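Local coordinates for probable outer membrane protein (PDB 3DWO), which probably carries hydrophobic compounds across the outer membrane of Pseudomonas aeruginosa through a beta-barrel channel, as a homologue of the long-chain fatty acid transporter FadL, at residues P24-A29 with I44-V49; P69-Y74 with P195-S200; K131-A136 with S174-L179; T223-L228 with W292-N297. One frame throughout, in Å; residues are numbered along the deposited sequence.

The four contacts form two groups on opposite sides of the chain's centre. Interactions 2 and 3 have centres about 10 Å apart and interlock: Arg-133 NH2 lies 2.6 Å from Thr-71 O, and Asp-178 OD2 lies 2.7 Å from Ser-197 N, both probable hydrogen bonds. Interactions 1 and 4, with centres about 20 Å apart, touch where Pro-24 packs on the Gln-295 side chain. Interactions 2 and 4 lie farthest apart, about 62 Å between centres. By the usual FadL topology, 2 and 3 probably belong to the extracellular end and 4 to the periplasmic end. Two detergent molecules, C8E, meet interaction 3, one hydrogen-bonded to Gln-175.

Interaction 1. Residues P24-A29 with I44-V49; sequences PNDPSA and IAQLTV
Ile-44, the first residue of strand 44-63, meets the 24-29 loop with both branches of its side chain. CG1 stands beside the backbone N (chi1 -52°) and carries CD1 over the backbone of Asn-25, with Ile-44 CD1 3.7 Å from Asn-25 O. The other branch, CG2, rests on the pyrrolidine ring, with Ile-44 CG2 4.0 Å from Pro-27 CG. Ala-45 points to the other side of the strand, so the contact resumes at Gln-46. There CG lies anti to the backbone N (chi1 -179°) and the chain runs on extended, crossing the Pro-27 ring at about a right angle. One ring atom, Pro-27 CG, lies against the Gln-46 chain from CB to the amide. It starts 3.7 Å from Gln-46 CB. At the far end Pro-27 CG is only 3.0 Å from Gln-46 OE1, a tight carbon-to-oxygen approach. The polar end is held by residues outside the two segments. Gln-46 NE2 bonds Thr-440 OG1 on strand 423-441, while Gln-46 OE1 accepts from Asn-9 ND2. That same Asn-9 nitrogen also reaches Asp-26 OD1, and so links the strand to the turn. Asp-26 also holds the turn leading into helix 29-32: OD1 takes the capping bond from Ser-28 N at 3.0 Å, and OD2 accepts from Ser-28 OG at 2.7 Å. The chemistry is therefore mixed. Carbon packing of Pro-27 against Ile-44 and Gln-46 seats the N-terminal segment, probably the plug known from FadL relatives, on the barrel wall, and Asn-9 supplies the polar link between buried groups.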
# COMPACT_ATOMS: atom_id res chain seq x y z
N PRO A 24 -6.22 17.69 20.12
CA PRO A 24 -7.51 18.37 20.28
C PRO A 24 -8.36 18.59 19.03
O PRO A 24 -7.92 19.20 18.05
CB PRO A 24 -7.11 19.69 20.94
CG PRO A 24 -5.99 19.26 21.84
CD PRO A 24 -5.18 18.34 20.93
N ASN A 25 -9.59 18.09 19.08
CA ASN A 25 -10.56 18.23 17.99
C ASN A 25 -10.04 17.87 16.60
O ASN A 25 -10.14 18.66 15.66
CB ASN A 25 -11.11 19.66 17.97
CG ASN A 25 -11.77 20.04 19.29
OD1 ASN A 25 -12.67 19.35 19.77
ND2 ASN A 25 -11.33 21.15 19.87
N ASP A 26 -9.49 16.66 16.47
CA ASP A 26 -8.96 16.18 15.20
C ASP A 26 -9.98 15.22 14.59
O ASP A 26 -10.11 14.08 15.04
CB ASP A 26 -7.62 15.47 15.43
CG ASP A 26 -7.08 14.83 14.17
OD1 ASP A 26 -7.66 15.04 13.08
OD2 ASP A 26 -6.07 14.11 14.27
N PRO A 27 -10.71 15.68 13.57
CA PRO A 27 -11.73 14.87 12.89
C PRO A 27 -11.26 13.52 12.33
O PRO A 27 -12.08 12.64 12.07
CB PRO A 27 -12.26 15.81 11.81
CG PRO A 27 -11.08 16.66 11.50
CD PRO A 27 -10.53 16.96 12.87
N SER A 28 -9.95 13.36 12.14
CA SER A 28 -9.43 12.10 11.62
C SER A 28 -9.72 10.96 12.59
O SER A 28 -9.56 9.79 12.26
CB SER A 28 -7.92 12.19 11.39
OG SER A 28 -7.23 12.34 12.62
N ALA A 29 -10.15 11.32 13.80
CA ALA A 29 -10.47 10.33 14.82
C ALA A 29 -11.65 9.46 14.38
O ALA A 29 -11.82 8.34 14.85
CB ALA A 29 -10.79 11.02 16.14
N ILE A 44 -17.41 19.05 13.09
CA ILE A 44 -16.25 19.38 12.28
C ILE A 44 -16.27 18.61 10.96
O ILE A 44 -16.51 17.40 10.93
CB ILE A 44 -14.93 19.06 13.02
CG1 ILE A 44 -14.94 19.71 14.40
CG2 ILE A 44 -13.75 19.61 12.23
CD1 ILE A 44 -13.68 19.46 15.20
N ALA A 45 -16.05 19.34 9.87
CA ALA A 45 -16.01 18.77 8.53
C ALA A 45 -14.61 19.09 8.01
O ALA A 45 -14.15 20.22 8.14
CB ALA A 45 -17.06 19.41 7.65
N GLN A 46 -13.95 18.11 7.41
CA GLN A 46 -12.59 18.33 6.93
C GLN A 46 -12.26 17.57 5.64
O GLN A 46 -12.62 16.41 5.48
CB GLN A 46 -11.60 17.92 8.02
CG GLN A 46 -10.14 18.11 7.68
CD GLN A 46 -9.23 17.60 8.79
OE1 GLN A 46 -9.22 16.41 9.10
NE2 GLN A 46 -8.48 18.50 9.40
N LEU A 47 -11.56 18.25 4.74
CA LEU A 47 -11.15 17.65 3.48
C LEU A 47 -9.65 17.80 3.31
O LEU A 47 -9.10 18.89 3.47
CB LEU A 47 -11.86 18.30 2.29
CG LEU A 47 -11.29 17.86 0.94
CD1 LEU A 47 -11.47 16.35 0.76
CD2 LEU A 47 -12.00 18.61 -0.19
N THR A 48 -8.99 16.70 2.97
CA THR A 48 -7.55 16.70 2.76
C THR A 48 -7.24 16.18 1.37
O THR A 48 -7.89 15.28 0.86
CB THR A 48 -6.84 15.79 3.79
OG1 THR A 48 -6.95 16.35 5.10
CG2 THR A 48 -5.36 15.64 3.43
N VAL A 49 -6.23 16.78 0.74
CA VAL A 49 -5.80 16.36 -0.58
C VAL A 49 -4.28 16.31 -0.59
O VAL A 49 -3.60 17.32 -0.40
CB VAL A 49 -6.30 17.32 -1.66
CG1 VAL A 49 -5.93 18.75 -1.31
CG2 VAL A 49 -5.71 16.93 -3.00

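Interaction 2. Residues P69-Y74 with P195-S200; sequences PMTGGY and PASNSS
One water is gripped by both loops: it accepts from Thr-71 N at 2.7 Å and is hydrogen-bonded to Thr-71 OG1 at 2.9 Å and to Ser-197 OG at 2.8 Å. Thr-71 OG1 sits between its backbone N and carbonyl carbon (chi1 69°), a placement from which it can meet this water and also accept from Gly-73 N at 3.2 Å, with an N-H...O angle of 160°. Ser-197 meets four residues of the 69-74 loop: Met-70, Thr-71, Gly-73 and Tyr-74. Its OG faces the bent side chain of Met-70, with Met-70 CE 3.7 Å from Ser-197 OG, while its CB faces Gly-73 CA. Gly-73 has a positive phi and no side chain, and the backbones close to 3.5 Å between Gly-73 CA and Ser-197 O. A second water spans the backbones: it accepts from Tyr-74 N and lies 2.6 Å from Ser-197 O, to which it probably donates. Beyond it the Tyr-74 ring lies alongside the Asn-198 side chain, the two pointing the same way. Tyr-74 CE2 does the touching, 3.9 Å from Asn-198 CG, with the ring and amide planes 76° apart. Two further bonds tie the pair to interaction 3, from Arg-133 to Thr-71 O and from Ser-197 N to Asp-178. The bond from Gly-73 N to Thr-71 OG1 defines an ST turn. Joined largely through shared waters, the two loops follow strand 44-63 and helix 179-184 and, by FadL topology, probably belong to the extracellular cap of the barrel.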
# COMPACT_ATOMS: atom_id res chain seq x y z
N PRO A 69 22.74 -14.05 -19.03
CA PRO A 69 22.21 -12.72 -18.75
C PRO A 69 20.93 -12.61 -19.59
O PRO A 69 20.86 -13.13 -20.71
CB PRO A 69 23.30 -11.79 -19.27
CG PRO A 69 24.56 -12.60 -19.03
CD PRO A 69 24.15 -13.98 -19.48
N MET A 70 19.91 -11.96 -19.05
CA MET A 70 18.67 -11.81 -19.80
C MET A 70 18.92 -10.90 -20.99
O MET A 70 19.80 -10.03 -20.93
CB MET A 70 17.59 -11.18 -18.91
CG MET A 70 16.96 -12.12 -17.90
SD MET A 70 16.02 -13.41 -18.72
CE MET A 70 14.78 -12.43 -19.58
N THR A 71 18.16 -11.10 -22.05
CA THR A 71 18.25 -10.27 -23.25
C THR A 71 16.86 -9.65 -23.46
O THR A 71 15.95 -9.87 -22.66
CB THR A 71 18.59 -11.11 -24.50
OG1 THR A 71 17.47 -11.95 -24.83
CG2 THR A 71 19.82 -11.99 -24.25
N GLY A 72 16.70 -8.88 -24.53
CA GLY A 72 15.41 -8.26 -24.80
C GLY A 72 14.51 -9.12 -25.66
O GLY A 72 13.43 -8.69 -26.06
N GLY A 73 14.96 -10.33 -25.96
CA GLY A 73 14.18 -11.24 -26.79
C GLY A 73 14.04 -10.78 -28.23
O GLY A 73 14.97 -10.19 -28.80
N TYR A 74 12.88 -11.06 -28.82
CA TYR A 74 12.62 -10.70 -30.21
C TYR A 74 11.40 -9.80 -30.36
O TYR A 74 10.50 -9.79 -29.51
CB TYR A 74 12.39 -11.96 -31.05
CG TYR A 74 13.57 -12.90 -31.09
CD1 TYR A 74 14.62 -12.71 -31.99
CD2 TYR A 74 13.64 -13.98 -30.20
CE1 TYR A 74 15.71 -13.57 -32.01
CE2 TYR A 74 14.73 -14.84 -30.21
CZ TYR A 74 15.76 -14.63 -31.11
OH TYR A 74 16.84 -15.47 -31.09
N PRO A 195 15.68 -22.41 -25.49
CA PRO A 195 16.29 -21.11 -25.22
C PRO A 195 15.27 -20.14 -24.63
O PRO A 195 14.07 -20.20 -24.93
CB PRO A 195 16.79 -20.68 -26.60
CG PRO A 195 15.76 -21.25 -27.51
CD PRO A 195 15.53 -22.64 -26.94
N ALA A 196 15.73 -19.24 -23.77
CA ALA A 196 14.84 -18.28 -23.14
C ALA A 196 14.52 -17.09 -24.05
O ALA A 196 15.24 -16.81 -25.00
CB ALA A 196 15.45 -17.78 -21.84
N SER A 197 13.42 -16.42 -23.73
CA SER A 197 12.98 -15.24 -24.47
C SER A 197 12.61 -15.40 -25.94
O SER A 197 12.65 -14.43 -26.70
CB SER A 197 14.02 -14.13 -24.30
OG SER A 197 14.12 -13.75 -22.93
N ASN A 198 12.28 -16.63 -26.35
CA ASN A 198 11.85 -16.87 -27.72
C ASN A 198 10.34 -16.74 -27.67
O ASN A 198 9.74 -16.03 -28.46
CB ASN A 198 12.25 -18.26 -28.20
CG ASN A 198 13.68 -18.30 -28.66
OD1 ASN A 198 14.59 -17.92 -27.93
ND2 ASN A 198 13.90 -18.77 -29.87
N SER A 199 9.72 -17.44 -26.71
CA SER A 199 8.29 -17.34 -26.52
C SER A 199 8.12 -16.21 -25.50
O SER A 199 8.95 -16.06 -24.60
CB SER A 199 7.71 -18.65 -25.97
OG SER A 199 8.32 -19.00 -24.74
N SER A 200 7.08 -15.40 -25.65
CA SER A 200 6.83 -14.32 -24.71
C SER A 200 5.43 -13.75 -24.88
O SER A 200 4.98 -13.46 -26.00
CB SER A 200 7.86 -13.19 -24.86
OG SER A 200 7.58 -12.40 -26.00
O HOH W 1 16.84 -13.38 -22.43
O HOH W 2 8.72 -11.91 -29.13
O HOH W 3 10.97 -12.53 -27.45

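Interaction 3. Residues K131-A136 with S174-L179; sequences KGRDFA and SQNLDL. With C8E ((hydroxyethyloxy)tri(ethyloxy)octane), chain C; C8E ((hydroxyethyloxy)tri(ethyloxy)octane), chain D.
Asp-134 and Asn-176 lie side by side with carboxylate and amide planes 16° apart. Asn-176 ND2 donates to Asp-134 OD1 at 2.6 Å, nearly along the C-O axis. Next to them Gln-175, extended from its backbone, sends NE2 to Asp-134 O at 2.7 Å; the N-H...O angle of 179° makes this bond essentially straight. A backbone bond, Asn-176 N to Arg-133 O at 2.9 Å, completes the first shell, and Arg-133 CG packs on Asn-176 CB at 4.0 Å. Farther out, Asn-415 ND2 also donates to Asp-134 O. One water lies between Asp-134 OD2 and Asp-178 OD2, another between Asp-134 OD1 and Asp-178 OD2; they would probably soften the repulsion between the two carboxylates. Gln-175 OE1 is held in turn by Arg-372 and by a detergent C8E, whose terminal hydroxyl O21 donates to Gln-175 OE1 at 2.9 Å. Arg-133 NH1 bonds Trp-130 O. The second C8E lies against Leu-177 and Leu-179, with Leu-179 CD2 3.7 Å from its C7. The 131-136 loop, between strands 110-125 and 138-153, thus rests on the end of strand 158-177. There Gln-175 and Leu-177 pair with strand 201-220, and Asp-178 caps helix 179-184.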
# COMPACT_ATOMS: atom_id res chain seq x y z
N LYS A 131 15.01 -5.98 -18.31
CA LYS A 131 15.64 -7.24 -17.93
C LYS A 131 14.90 -8.03 -16.85
O LYS A 131 15.10 -9.24 -16.72
CB LYS A 131 17.07 -6.99 -17.46
CG LYS A 131 17.18 -6.23 -16.14
CD LYS A 131 18.65 -5.99 -15.77
CE LYS A 131 19.31 -5.00 -16.72
NZ LYS A 131 20.75 -4.78 -16.39
N GLY A 132 14.06 -7.35 -16.08
CA GLY A 132 13.31 -8.04 -15.04
C GLY A 132 11.85 -8.28 -15.43
O GLY A 132 11.02 -8.54 -14.56
N ARG A 133 11.54 -8.22 -16.73
CA ARG A 133 10.16 -8.40 -17.18
C ARG A 133 9.52 -9.74 -16.81
O ARG A 133 8.29 -9.83 -16.74
CB ARG A 133 10.06 -8.17 -18.70
CG ARG A 133 10.86 -9.14 -19.57
CD ARG A 133 10.74 -8.76 -21.04
NE ARG A 133 11.52 -9.64 -21.92
CZ ARG A 133 12.85 -9.63 -21.99
NH1 ARG A 133 13.56 -8.80 -21.24
NH2 ARG A 133 13.47 -10.47 -22.81
N ASP A 134 10.33 -10.77 -16.58
CA ASP A 134 9.77 -12.08 -16.21
C ASP A 134 9.26 -12.05 -14.76
O ASP A 134 8.60 -12.99 -14.32
CB ASP A 134 10.82 -13.20 -16.31
CG ASP A 134 11.18 -13.56 -17.76
OD1 ASP A 134 10.50 -13.09 -18.70
OD2 ASP A 134 12.15 -14.33 -17.94
N PHE A 135 9.57 -10.99 -14.03
CA PHE A 135 9.15 -10.86 -12.64
C PHE A 135 8.08 -9.81 -12.45
O PHE A 135 7.23 -9.94 -11.57
CB PHE A 135 10.34 -10.51 -11.74
CG PHE A 135 11.39 -11.59 -11.69
CD1 PHE A 135 12.34 -11.71 -12.69
CD2 PHE A 135 11.41 -12.50 -10.63
CE1 PHE A 135 13.30 -12.72 -12.66
CE2 PHE A 135 12.37 -13.51 -10.58
CZ PHE A 135 13.31 -13.62 -11.60
N ALA A 136 8.12 -8.76 -13.26
CA ALA A 136 7.14 -7.69 -13.15
C ALA A 136 7.25 -6.64 -14.23
O ALA A 136 8.34 -6.33 -14.72
CB ALA A 136 7.26 -7.02 -11.79
N SER A 174 0.77 -7.13 -14.23
CA SER A 174 1.14 -7.62 -15.55
C SER A 174 2.56 -8.15 -15.36
O SER A 174 3.30 -7.67 -14.52
CB SER A 174 1.09 -6.51 -16.61
OG SER A 174 2.11 -5.56 -16.42
N GLN A 175 2.92 -9.16 -16.15
CA GLN A 175 4.23 -9.77 -16.01
C GLN A 175 4.44 -10.61 -17.26
O GLN A 175 3.49 -11.14 -17.83
CB GLN A 175 4.22 -10.65 -14.75
CG GLN A 175 5.40 -11.56 -14.52
CD GLN A 175 5.28 -12.29 -13.19
OE1 GLN A 175 4.24 -12.24 -12.54
NE2 GLN A 175 6.35 -12.98 -12.79
N ASN A 176 5.69 -10.69 -17.71
CA ASN A 176 5.99 -11.48 -18.90
C ASN A 176 6.04 -12.95 -18.55
O ASN A 176 6.52 -13.32 -17.47
CB ASN A 176 7.33 -11.08 -19.48
CG ASN A 176 7.68 -11.89 -20.72
OD1 ASN A 176 7.00 -11.80 -21.74
ND2 ASN A 176 8.75 -12.70 -20.62
N LEU A 177 5.54 -13.79 -19.46
CA LEU A 177 5.58 -15.23 -19.27
C LEU A 177 6.36 -15.79 -20.45
O LEU A 177 6.15 -15.38 -21.60
CB LEU A 177 4.18 -15.85 -19.29
CG LEU A 177 3.08 -15.41 -18.33
CD1 LEU A 177 1.91 -16.38 -18.48
CD2 LEU A 177 3.58 -15.40 -16.88
N ASP A 178 7.24 -16.73 -20.16
CA ASP A 178 8.08 -17.38 -21.16
C ASP A 178 7.73 -18.89 -21.12
O ASP A 178 8.36 -19.65 -20.37
CB ASP A 178 9.54 -17.15 -20.78
CG ASP A 178 10.50 -17.69 -21.80
OD1 ASP A 178 10.10 -18.56 -22.60
OD2 ASP A 178 11.67 -17.25 -21.80
N LEU A 179 6.75 -19.31 -21.91
CA LEU A 179 6.32 -20.71 -21.93
C LEU A 179 7.43 -21.75 -22.15
O LEU A 179 7.41 -22.82 -21.53
CB LEU A 179 5.22 -20.95 -22.97
CG LEU A 179 3.88 -20.22 -22.87
CD1 LEU A 179 2.81 -21.08 -23.53
CD2 LEU A 179 3.50 -19.96 -21.43
C1 C8E C . 1.17 -17.95 -14.65
C2 C8E C . 1.61 -19.32 -14.85
C3 C8E C . 2.02 -19.62 -16.22
C4 C8E C . 2.28 -21.05 -16.28
C5 C8E C . 2.91 -21.35 -17.58
C6 C8E C . 3.30 -22.74 -17.64
C7 C8E C . 3.63 -22.85 -19.05
C8 C8E C . 3.99 -24.25 -19.31
O9 C8E C . 4.45 -24.84 -20.51
C10 C8E C . 3.64 -24.79 -21.67
C11 C8E C . 4.43 -25.52 -22.71
O12 C8E C . 4.83 -24.66 -23.78
C13 C8E C . 5.77 -25.28 -24.69
C14 C8E C . 6.36 -24.65 -25.99
O15 C8E C . 6.32 -23.29 -26.54
C16 C8E C . 5.17 -23.13 -27.40
C17 C8E C . 5.42 -23.47 -28.88
O18 C8E C . 4.38 -23.95 -29.75
C19 C8E C . 4.28 -25.40 -29.76
C20 C8E C . 3.02 -26.18 -30.28
O21 C8E C . 2.84 -27.54 -29.85
C1 C8E D . 7.33 -7.58 -2.17
C2 C8E D . 6.37 -7.65 -3.26
C3 C8E D . 5.00 -7.97 -2.87
C4 C8E D . 4.19 -7.89 -4.07
C5 C8E D . 2.77 -7.70 -3.68
C6 C8E D . 2.00 -7.17 -4.80
C7 C8E D . 0.67 -7.58 -4.40
C8 C8E D . -0.29 -6.50 -4.73
O9 C8E D . -1.51 -6.63 -5.44
C10 C8E D . -1.49 -7.12 -6.77
C11 C8E D . -2.91 -7.15 -7.22
O12 C8E D . -3.48 -8.45 -7.03
C13 C8E D . -3.82 -9.18 -8.26
C14 C8E D . -2.85 -10.04 -9.12
O15 C8E D . -2.95 -11.41 -9.62
C16 C8E D . -2.40 -12.37 -8.70
C17 C8E D . -0.90 -12.68 -8.91
O18 C8E D . -0.19 -12.35 -10.12
C19 C8E D . -0.21 -13.41 -11.11
C20 C8E D . 1.10 -14.05 -11.72
O21 C8E D . 1.62 -13.53 -12.95
O HOH W 4 12.98 -16.43 -19.50
O HOH W 5 11.88 -14.17 -21.22

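Interaction 4. Residues T223-L228 with W292-N297; sequences TDRDTL and WVHQFN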
# COMPACT_ATOMS: atom_id res chain seq x y z
N THR A 223 -4.42 12.64 33.20
CA THR A 223 -4.17 13.92 33.85
C THR A 223 -4.53 15.21 33.13
O THR A 223 -3.88 16.23 33.35
CB THR A 223 -2.68 14.02 34.24
OG1 THR A 223 -1.88 14.05 33.05
CG2 THR A 223 -2.27 12.82 35.08
N ASP A 224 -5.55 15.19 32.28
CA ASP A 224 -5.94 16.41 31.55
C ASP A 224 -4.79 16.92 30.67
O ASP A 224 -5.01 17.70 29.74
CB ASP A 224 -6.36 17.51 32.54
CG ASP A 224 -7.59 17.14 33.36
OD1 ASP A 224 -7.54 16.13 34.10
OD2 ASP A 224 -8.61 17.86 33.26
N ARG A 225 -3.58 16.48 30.98
CA ARG A 225 -2.39 16.86 30.23
C ARG A 225 -1.99 15.72 29.30
O ARG A 225 -1.41 15.94 28.23
CB ARG A 225 -1.22 17.14 31.18
CG ARG A 225 -1.17 18.55 31.73
CD ARG A 225 -1.10 19.55 30.59
NE ARG A 225 -0.59 20.85 31.03
CZ ARG A 225 0.64 21.06 31.48
NH1 ARG A 225 1.50 20.05 31.56
NH2 ARG A 225 1.01 22.27 31.85
N ASP A 226 -2.30 14.50 29.71
CA ASP A 226 -1.96 13.33 28.94
C ASP A 226 -3.19 12.63 28.38
O ASP A 226 -4.18 12.43 29.07
CB ASP A 226 -1.17 12.35 29.80
CG ASP A 226 0.07 12.97 30.40
OD1 ASP A 226 0.95 13.38 29.63
OD2 ASP A 226 0.15 13.05 31.65
N THR A 227 -3.10 12.26 27.10
CA THR A 227 -4.17 11.56 26.43
C THR A 227 -3.55 10.31 25.82
O THR A 227 -2.68 10.41 24.96
CB THR A 227 -4.80 12.41 25.32
OG1 THR A 227 -5.29 13.64 25.87
CG2 THR A 227 -5.96 11.67 24.67
N LEU A 228 -3.98 9.15 26.29
CA LEU A 228 -3.47 7.89 25.79
C LEU A 228 -4.55 7.24 24.95
O LEU A 228 -5.74 7.39 25.23
CB LEU A 228 -3.10 6.96 26.95
CG LEU A 228 -1.91 7.37 27.82
CD1 LEU A 228 -1.74 6.36 28.94
CD2 LEU A 228 -0.65 7.43 26.97
N TRP A 292 -0.01 8.66 22.33
CA TRP A 292 0.15 9.46 23.53
C TRP A 292 0.41 10.91 23.19
O TRP A 292 1.34 11.23 22.46
CB TRP A 292 1.30 8.90 24.38
CG TRP A 292 1.60 9.71 25.61
CD1 TRP A 292 0.70 10.27 26.47
CD2 TRP A 292 2.90 10.01 26.15
NE1 TRP A 292 1.35 10.90 27.51
CE2 TRP A 292 2.70 10.75 27.33
CE3 TRP A 292 4.21 9.72 25.74
CZ2 TRP A 292 3.76 11.21 28.12
CZ3 TRP A 292 5.27 10.18 26.52
CH2 TRP A 292 5.04 10.92 27.70
N VAL A 293 -0.42 11.80 23.72
CA VAL A 293 -0.27 13.22 23.48
C VAL A 293 -0.15 13.95 24.81
O VAL A 293 -1.04 13.87 25.66
CB VAL A 293 -1.46 13.79 22.68
CG1 VAL A 293 -1.36 15.30 22.58
CG2 VAL A 293 -1.48 13.18 21.28
N HIS A 294 0.96 14.65 24.99
CA HIS A 294 1.20 15.40 26.21
C HIS A 294 1.28 16.89 25.91
O HIS A 294 2.05 17.32 25.05
CB HIS A 294 2.50 14.95 26.88
CG HIS A 294 2.85 15.76 28.09
ND1 HIS A 294 3.18 17.09 28.02
CD2 HIS A 294 2.91 15.43 29.40
CE1 HIS A 294 3.41 17.55 29.24
NE2 HIS A 294 3.26 16.56 30.09
N GLN A 295 0.48 17.67 26.63
CA GLN A 295 0.47 19.11 26.45
C GLN A 295 1.39 19.71 27.51
O GLN A 295 1.09 19.68 28.70
CB GLN A 295 -0.96 19.63 26.60
CG GLN A 295 -1.94 18.92 25.68
CD GLN A 295 -3.39 19.20 26.01
OE1 GLN A 295 -3.85 18.92 27.12
NE2 GLN A 295 -4.12 19.75 25.05
N PHE A 296 2.53 20.25 27.06
CA PHE A 296 3.51 20.86 27.96
C PHE A 296 3.05 22.22 28.47
O PHE A 296 3.24 22.55 29.64
CB PHE A 296 4.85 20.99 27.24
CG PHE A 296 5.57 19.69 27.08
CD1 PHE A 296 6.39 19.22 28.09
CD2 PHE A 296 5.39 18.92 25.94
CE1 PHE A 296 7.03 17.98 27.97
CE2 PHE A 296 6.02 17.69 25.81
CZ PHE A 296 6.85 17.22 26.82
N ASN A 297 2.44 23.00 27.58
CA ASN A 297 1.93 24.31 27.94
C ASN A 297 0.84 24.71 26.95
O ASN A 297 0.43 23.90 26.12
CB ASN A 297 3.06 25.34 27.93
CG ASN A 297 3.79 25.39 26.62
OD1 ASN A 297 3.19 25.58 25.57
ND2 ASN A 297 5.11 25.23 26.67
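Trp-292 and Leu-228 face each other as a non-hydrogen-bonded antiparallel pair, their side chains side by side on one face of the strands. The indole can be followed outward. Trp-292 CB lies beside the Leu-228 side chain, and CG anti to the backbone N (chi1 176°) carries the ring diagonally across to the neighbouring strand, where its N-H edge meets Asp-226. Leu-228 CD2 comes improbably close to Trp-292 CD1, so the placing of that methyl is doubtful; Trp-292 CD1 also looks toward Thr-227 O, 3.7 Å away. Trp-292 NE1 then meets Asp-226: Asp-226 CB lies at the ring edge, 3.7 Å from Trp-292 NE1, and Asp-226 OD1 accepts from Trp-292 NE1 at 3.3 Å, a long bond bent to 145° and less certain because OD1 is crowded in the model. His-294 CB sits against one indole face, offset toward the rim. The other carboxylate oxygen, Asp-226 OD2, accepts from Thr-223 OG1 at 2.7 Å, which steadies the carboxylate from its own loop. Backbone bonds pair Thr-227 with Val-293 in both directions, 3.0 Å for Thr-227 N to Val-293 O, and Gln-295 N adds one to Arg-225 O. The side chains of Thr-227 and Val-293 lie on the other face and touch Leu-22. With an angle of 173° between their directions, these are adjacent antiparallel strands of an outer-membrane beta-barrel, at its probable periplasmic end, with Trp-292 on the surface, consistent with an aromatic girdle.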